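PDB 2EJ5: enoyl-CoA hydratase subunit II from Geobacillus kaustophilus, which probably hydrates the double bond of enoyl-CoA thioesters during phenylacetic acid breakdown, as a member of the crotonase-like enoyl-CoA hydratase/isomerase family. Local coordinates for residues L114-F127 with L175-V189. Numbering follows the deposited sequence.
Sequences LACDFRLLSEKASF and LATKVIPLSDWEEEV
Leu121 fixes the register between the parallel strands 118-122 and 178-180: its N donates to Lys178 O (2.9 Å, 170° at the hydrogen) and its O accepts from Ile180 N (2.7 Å). Before this pairing, Thr177 and Arg119 grip each other twice. Thr177 OG1, placed beside its own backbone N by chi1 of -52°, takes the Arg119 N-H at 3.0 Å, while Thr177 N returns a bond to Arg119 O. The Arg119 side chain, bent at chi3, brings NE to within 3.0 Å of Leu175 O; that oxygen lies in the guanidinium plane, although NE stands above the carbonyl plane. NH1 binds Cys116 O and also Ala113 O, tying the end of helix 108-115 to the chain at Leu175. A methionine in place of Arg119 would probably leave these three carbonyls without this donor and weaken the tie between Leu175 and the helix end, though the backbone bonds to Thr177 could remain. At the other end, Leu182 N donates to Glu123 OE2 (2.8 Å), on the anti side of the carboxylate.

Apolar packing differs between the sheet faces. On one, Trp185 takes Ser122 CB over its six-membered ring (3.8 Å to the centroid, 19° off the normal), and Leu120 CD2 lies alongside Lys178 CG. On the other, Leu121 CD2 meets Ala176 CB at 3.7 Å. Strand 178-180 thus forms one edge of the chain's mixed sheet, next to 118-122 in its parallel part, with helices on both faces, as in the crotonase fold.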
loop_
_atom_site.group_PDB
_atom_site.type_symbol
_atom_site.label_atom_id
_atom_site.label_comp_id
_atom_site.label_asym_id
_atom_site.label_seq_id
_atom_site.Cartn_x
_atom_site.Cartn_y
_atom_site.Cartn_z
ATOM N N LEU A 114 7.816 5.785 12.814
ATOM C CA LEU A 114 7.158 5.526 11.533
ATOM C C LEU A 114 7.358 6.675 10.548
ATOM O O LEU A 114 7.321 6.463 9.322
ATOM C CB LEU A 114 5.654 5.320 11.772
ATOM C CG LEU A 114 5.194 4.209 12.704
ATOM C CD1 LEU A 114 3.643 4.168 12.769
ATOM C CD2 LEU A 114 5.764 2.835 12.250
ATOM N N ALA A 115 7.531 7.903 11.067
ATOM C CA ALA A 115 7.719 9.085 10.206
ATOM C C ALA A 115 9.131 9.213 9.626
ATOM O O ALA A 115 9.373 10.027 8.706
ATOM C CB ALA A 115 7.318 10.397 10.940
ATOM N N CYS A 116 10.080 8.445 10.172
ATOM C CA CYS A 116 11.457 8.479 9.663
ATOM C C CYS A 116 11.593 7.654 8.396
ATOM O O CYS A 116 10.727 6.863 8.093
ATOM C CB CYS A 116 12.435 7.995 10.736
ATOM S SG CYS A 116 12.471 9.175 12.159
ATOM N N ASP A 117 12.694 7.834 7.669
ATOM C CA ASP A 117 12.889 7.166 6.365
ATOM C C ASP A 117 13.351 5.712 6.510
ATOM O O ASP A 117 12.979 4.842 5.686
ATOM C CB ASP A 117 13.920 7.930 5.506
ATOM C CG ASP A 117 13.560 9.392 5.334
ATOM O OD1 ASP A 117 12.400 9.686 4.943
ATOM O OD2 ASP A 117 14.443 10.251 5.565
ATOM N N PHE A 118 14.181 5.458 7.516
ATOM C CA PHE A 118 14.682 4.119 7.824
ATOM C C PHE A 118 14.509 3.887 9.311
ATOM O O PHE A 118 14.581 4.864 10.098
ATOM C CB PHE A 118 16.179 4.019 7.485
ATOM C CG PHE A 118 16.514 4.358 6.052
ATOM C CD1 PHE A 118 16.412 3.379 5.044
ATOM C CD2 PHE A 118 16.949 5.632 5.707
ATOM C CE1 PHE A 118 16.725 3.655 3.720
ATOM C CE2 PHE A 118 17.276 5.925 4.380
ATOM C CZ PHE A 118 17.171 4.928 3.376
ATOM N N ARG A 119 14.276 2.628 9.705
ATOM C CA ARG A 119 14.105 2.246 11.118
ATOM C C ARG A 119 15.056 1.070 11.395
ATOM O O ARG A 119 14.877 -0.019 10.833
ATOM C CB ARG A 119 12.655 1.793 11.425
ATOM C CG ARG A 119 11.608 2.958 11.614
ATOM C CD ARG A 119 10.136 2.490 11.446
ATOM N NE ARG A 119 9.978 2.184 10.035
ATOM C CZ ARG A 119 9.891 3.115 9.091
ATOM N NH1 ARG A 119 9.881 4.395 9.424
ATOM N NH2 ARG A 119 9.828 2.778 7.813
ATOM N N LEU A 120 16.097 1.324 12.190
ATOM C CA LEU A 120 17.043 0.290 12.574
ATOM C C LEU A 120 16.615 -0.089 13.969
ATOM O O LEU A 120 16.659 0.743 14.867
ATOM C CB LEU A 120 18.487 0.842 12.604
ATOM C CG LEU A 120 19.037 1.520 11.354
ATOM C CD1 LEU A 120 20.481 2.052 11.591
ATOM C CD2 LEU A 120 19.014 0.530 10.140
ATOM N N LEU A 121 16.205 -1.330 14.150
ATOM C CA LEU A 121 15.722 -1.757 15.447
ATOM C C LEU A 121 16.815 -2.592 16.121
ATOM O O LEU A 121 17.331 -3.531 15.534
ATOM C CB LEU A 121 14.459 -2.579 15.299
ATOM C CG LEU A 121 13.089 -1.871 15.298
ATOM C CD1 LEU A 121 12.954 -0.633 14.430
ATOM C CD2 LEU A 121 12.054 -2.921 14.908
ATOM N N SER A 122 17.163 -2.217 17.340
ATOM C CA SER A 122 18.008 -3.069 18.156
ATOM C C SER A 122 17.244 -4.345 18.450
ATOM O O SER A 122 16.005 -4.356 18.399
ATOM C CB SER A 122 18.363 -2.351 19.445
ATOM O OG SER A 122 18.620 -3.319 20.426
ATOM N N GLU A 123 17.940 -5.438 18.786
ATOM C CA GLU A 123 17.200 -6.679 19.022
ATOM C C GLU A 123 16.239 -6.595 20.215
ATOM O O GLU A 123 15.335 -7.416 20.334
ATOM C CB GLU A 123 18.115 -7.910 19.124
ATOM C CG GLU A 123 19.001 -7.976 20.327
ATOM C CD GLU A 123 19.953 -9.212 20.294
ATOM O OE1 GLU A 123 19.458 -10.366 20.099
ATOM O OE2 GLU A 123 21.183 -9.021 20.474
ATOM N N LYS A 124 16.423 -5.594 21.078
ATOM C CA LYS A 124 15.579 -5.431 22.258
ATOM C C LYS A 124 14.499 -4.334 22.093
ATOM O O LYS A 124 13.756 -4.063 23.026
ATOM C CB LYS A 124 16.435 -5.150 23.493
ATOM C CG LYS A 124 16.994 -3.744 23.590
ATOM C CD LYS A 124 17.599 -3.481 24.990
ATOM C CE LYS A 124 18.414 -2.190 25.029
ATOM N NZ LYS A 124 17.532 -0.961 25.068
ATOM N N ALA A 125 14.434 -3.706 20.920
ATOM C CA ALA A 125 13.413 -2.678 20.649
ATOM C C ALA A 125 12.041 -3.344 20.492
ATOM O O ALA A 125 11.962 -4.548 20.322
ATOM C CB ALA A 125 13.776 -1.905 19.388
ATOM N N SER A 126 10.964 -2.547 20.509
ATOM C CA SER A 126 9.599 -3.040 20.334
ATOM C C SER A 126 8.722 -1.846 20.004
ATOM O O SER A 126 9.072 -0.714 20.313
ATOM C CB SER A 126 9.089 -3.701 21.603
ATOM O OG SER A 126 9.168 -2.763 22.648
ATOM N N PHE A 127 7.614 -2.100 19.321
ATOM C CA PHE A 127 6.699 -1.041 18.976
ATOM C C PHE A 127 5.424 -1.329 19.735
ATOM O O PHE A 127 4.901 -2.443 19.683
ATOM C CB PHE A 127 6.440 -0.988 17.451
ATOM C CG PHE A 127 7.545 -0.364 16.642
ATOM C CD1 PHE A 127 8.096 0.871 16.997
ATOM C CD2 PHE A 127 7.985 -0.986 15.465
ATOM C CE1 PHE A 127 9.085 1.457 16.206
ATOM C CE2 PHE A 127 8.967 -0.435 14.671
ATOM C CZ PHE A 127 9.515 0.811 15.012
ATOM N N LEU A 175 8.102 -3.088 9.085
ATOM C CA LEU A 175 8.366 -1.903 9.914
ATOM C C LEU A 175 9.831 -1.668 10.330
ATOM O O LEU A 175 10.150 -0.627 10.943
ATOM C CB LEU A 175 7.482 -1.951 11.163
ATOM C CG LEU A 175 5.983 -1.841 10.910
ATOM C CD1 LEU A 175 5.242 -1.912 12.255
ATOM C CD2 LEU A 175 5.688 -0.536 10.219
ATOM N N ALA A 176 10.704 -2.620 10.019
ATOM C CA ALA A 176 12.147 -2.455 10.259
ATOM C C ALA A 176 12.999 -2.556 8.976
ATOM O O ALA A 176 12.895 -3.508 8.207
ATOM C CB ALA A 176 12.643 -3.493 11.309
ATOM N N THR A 177 13.854 -1.567 8.759
ATOM C CA THR A 177 14.918 -1.666 7.774
ATOM C C THR A 177 15.880 -2.823 8.102
ATOM O O THR A 177 16.281 -3.577 7.202
ATOM C CB THR A 177 15.709 -0.389 7.720
ATOM O OG1 THR A 177 14.784 0.685 7.542
ATOM C CG2 THR A 177 16.711 -0.444 6.566
ATOM N N LYS A 178 16.270 -2.937 9.376
ATOM C CA LYS A 178 16.949 -4.141 9.849
ATOM C C LYS A 178 16.888 -4.245 11.362
ATOM O O LYS A 178 16.571 -3.271 12.037
ATOM C CB LYS A 178 18.400 -4.205 9.355
ATOM C CG LYS A 178 19.258 -2.992 9.551
ATOM C CD LYS A 178 20.591 -3.222 8.817
ATOM C CE LYS A 178 21.452 -1.975 8.802
ATOM N NZ LYS A 178 22.868 -2.264 8.421
ATOM N N VAL A 179 17.172 -5.444 11.869
ATOM C CA VAL A 179 17.256 -5.692 13.287
ATOM C C VAL A 179 18.728 -5.964 13.593
ATOM O O VAL A 179 19.370 -6.818 12.947
ATOM C CB VAL A 179 16.377 -6.864 13.684
ATOM C CG1 VAL A 179 16.448 -7.127 15.187
ATOM C CG2 VAL A 179 14.917 -6.569 13.266
ATOM N N ILE A 180 19.248 -5.226 14.567
ATOM C CA ILE A 180 20.674 -5.240 14.880
ATOM C C ILE A 180 20.908 -5.871 16.256
ATOM O O ILE A 180 20.217 -5.534 17.224
ATOM C CB ILE A 180 21.267 -3.812 14.755
ATOM C CG1 ILE A 180 20.959 -3.249 13.331
ATOM C CG2 ILE A 180 22.789 -3.844 15.052
ATOM C CD1 ILE A 180 21.328 -1.801 13.083
ATOM N N PRO A 181 21.844 -6.846 16.337
ATOM C CA PRO A 181 22.205 -7.401 17.643
ATOM C C PRO A 181 22.738 -6.369 18.604
ATOM O O PRO A 181 23.383 -5.395 18.196
ATOM C CB PRO A 181 23.279 -8.459 17.293
ATOM C CG PRO A 181 22.865 -8.901 15.865
ATOM C CD PRO A 181 22.554 -7.531 15.241
ATOM N N LEU A 182 22.475 -6.562 19.887
ATOM C CA LEU A 182 22.935 -5.582 20.880
ATOM C C LEU A 182 24.453 -5.267 20.886
ATOM O O LEU A 182 24.849 -4.108 20.975
ATOM C CB LEU A 182 22.472 -5.956 22.285
ATOM C CG LEU A 182 22.761 -4.894 23.350
ATOM C CD1 LEU A 182 22.300 -3.480 22.862
ATOM C CD2 LEU A 182 22.086 -5.250 24.688
ATOM N N SER A 183 25.306 -6.274 20.816
ATOM C CA SER A 183 26.750 -5.982 20.831
ATOM C C SER A 183 27.197 -5.128 19.632
ATOM O O SER A 183 28.210 -4.432 19.706
ATOM C CB SER A 183 27.551 -7.285 20.864
ATOM O OG SER A 183 27.275 -8.045 19.718
ATOM N N ASP A 184 26.433 -5.202 18.537
ATOM C CA ASP A 184 26.763 -4.585 17.235
ATOM C C ASP A 184 26.131 -3.203 17.056
ATOM O O ASP A 184 26.387 -2.508 16.080
ATOM C CB ASP A 184 26.251 -5.476 16.114
ATOM C CG ASP A 184 27.055 -6.760 15.977
ATOM O OD1 ASP A 184 28.099 -6.884 16.662
ATOM O OD2 ASP A 184 26.645 -7.629 15.185
ATOM N N TRP A 185 25.310 -2.828 18.020
ATOM C CA TRP A 185 24.404 -1.708 17.890
ATOM C C TRP A 185 25.102 -0.406 17.527
ATOM O O TRP A 185 24.824 0.166 16.461
ATOM C CB TRP A 185 23.603 -1.541 19.185
ATOM C CG TRP A 185 22.663 -0.364 19.147
ATOM C CD1 TRP A 185 22.727 0.790 19.903
ATOM C CD2 TRP A 185 21.526 -0.219 18.283
ATOM N NE1 TRP A 185 21.681 1.640 19.562
ATOM C CE2 TRP A 185 20.940 1.044 18.565
ATOM C CE3 TRP A 185 20.934 -1.041 17.307
ATOM C CZ2 TRP A 185 19.795 1.488 17.913
ATOM C CZ3 TRP A 185 19.809 -0.577 16.644
ATOM C CH2 TRP A 185 19.247 0.665 16.960
ATOM N N GLU A 186 26.016 0.071 18.388
ATOM C CA GLU A 186 26.584 1.403 18.157
ATOM C C GLU A 186 27.314 1.481 16.798
ATOM O O GLU A 186 27.203 2.467 16.073
ATOM C CB GLU A 186 27.509 1.867 19.308
ATOM C CG GLU A 186 26.957 1.732 20.737
ATOM C CD GLU A 186 25.944 2.829 21.128
ATOM O OE1 GLU A 186 25.784 3.824 20.373
ATOM O OE2 GLU A 186 25.312 2.697 22.211
ATOM N N GLU A 187 28.049 0.425 16.446
ATOM C CA GLU A 187 28.845 0.459 15.218
ATOM C C GLU A 187 27.979 0.346 13.971
ATOM O O GLU A 187 28.228 1.037 12.988
ATOM C CB GLU A 187 29.935 -0.633 15.196
ATOM C CG GLU A 187 30.757 -0.637 13.906
ATOM C CD GLU A 187 31.725 0.533 13.778
ATOM O OE1 GLU A 187 31.926 1.302 14.748
ATOM O OE2 GLU A 187 32.299 0.691 12.685
ATOM N N GLU A 188 26.978 -0.518 13.995
ATOM C CA GLU A 188 26.139 -0.682 12.791
ATOM C C GLU A 188 25.288 0.536 12.495
ATOM O O GLU A 188 25.083 0.876 11.315
ATOM C CB GLU A 188 25.247 -1.901 12.896
ATOM C CG GLU A 188 26.013 -3.161 12.972
ATOM C CD GLU A 188 26.073 -3.869 11.660
ATOM O OE1 GLU A 188 26.291 -3.205 10.597
ATOM O OE2 GLU A 188 25.896 -5.109 11.709
ATOM N N VAL A 189 24.757 1.160 13.555
ATOM C CA VAL A 189 24.061 2.433 13.415
ATOM C C VAL A 189 24.985 3.499 12.817
ATOM O O VAL A 189 24.638 4.138 11.823
ATOM C CB VAL A 189 23.449 2.921 14.770
ATOM C CG1 VAL A 189 22.915 4.313 14.641
ATOM C CG2 VAL A 189 22.357 1.956 15.225
HETATM O O HOH W 1 24.523 -8.968 21.058
#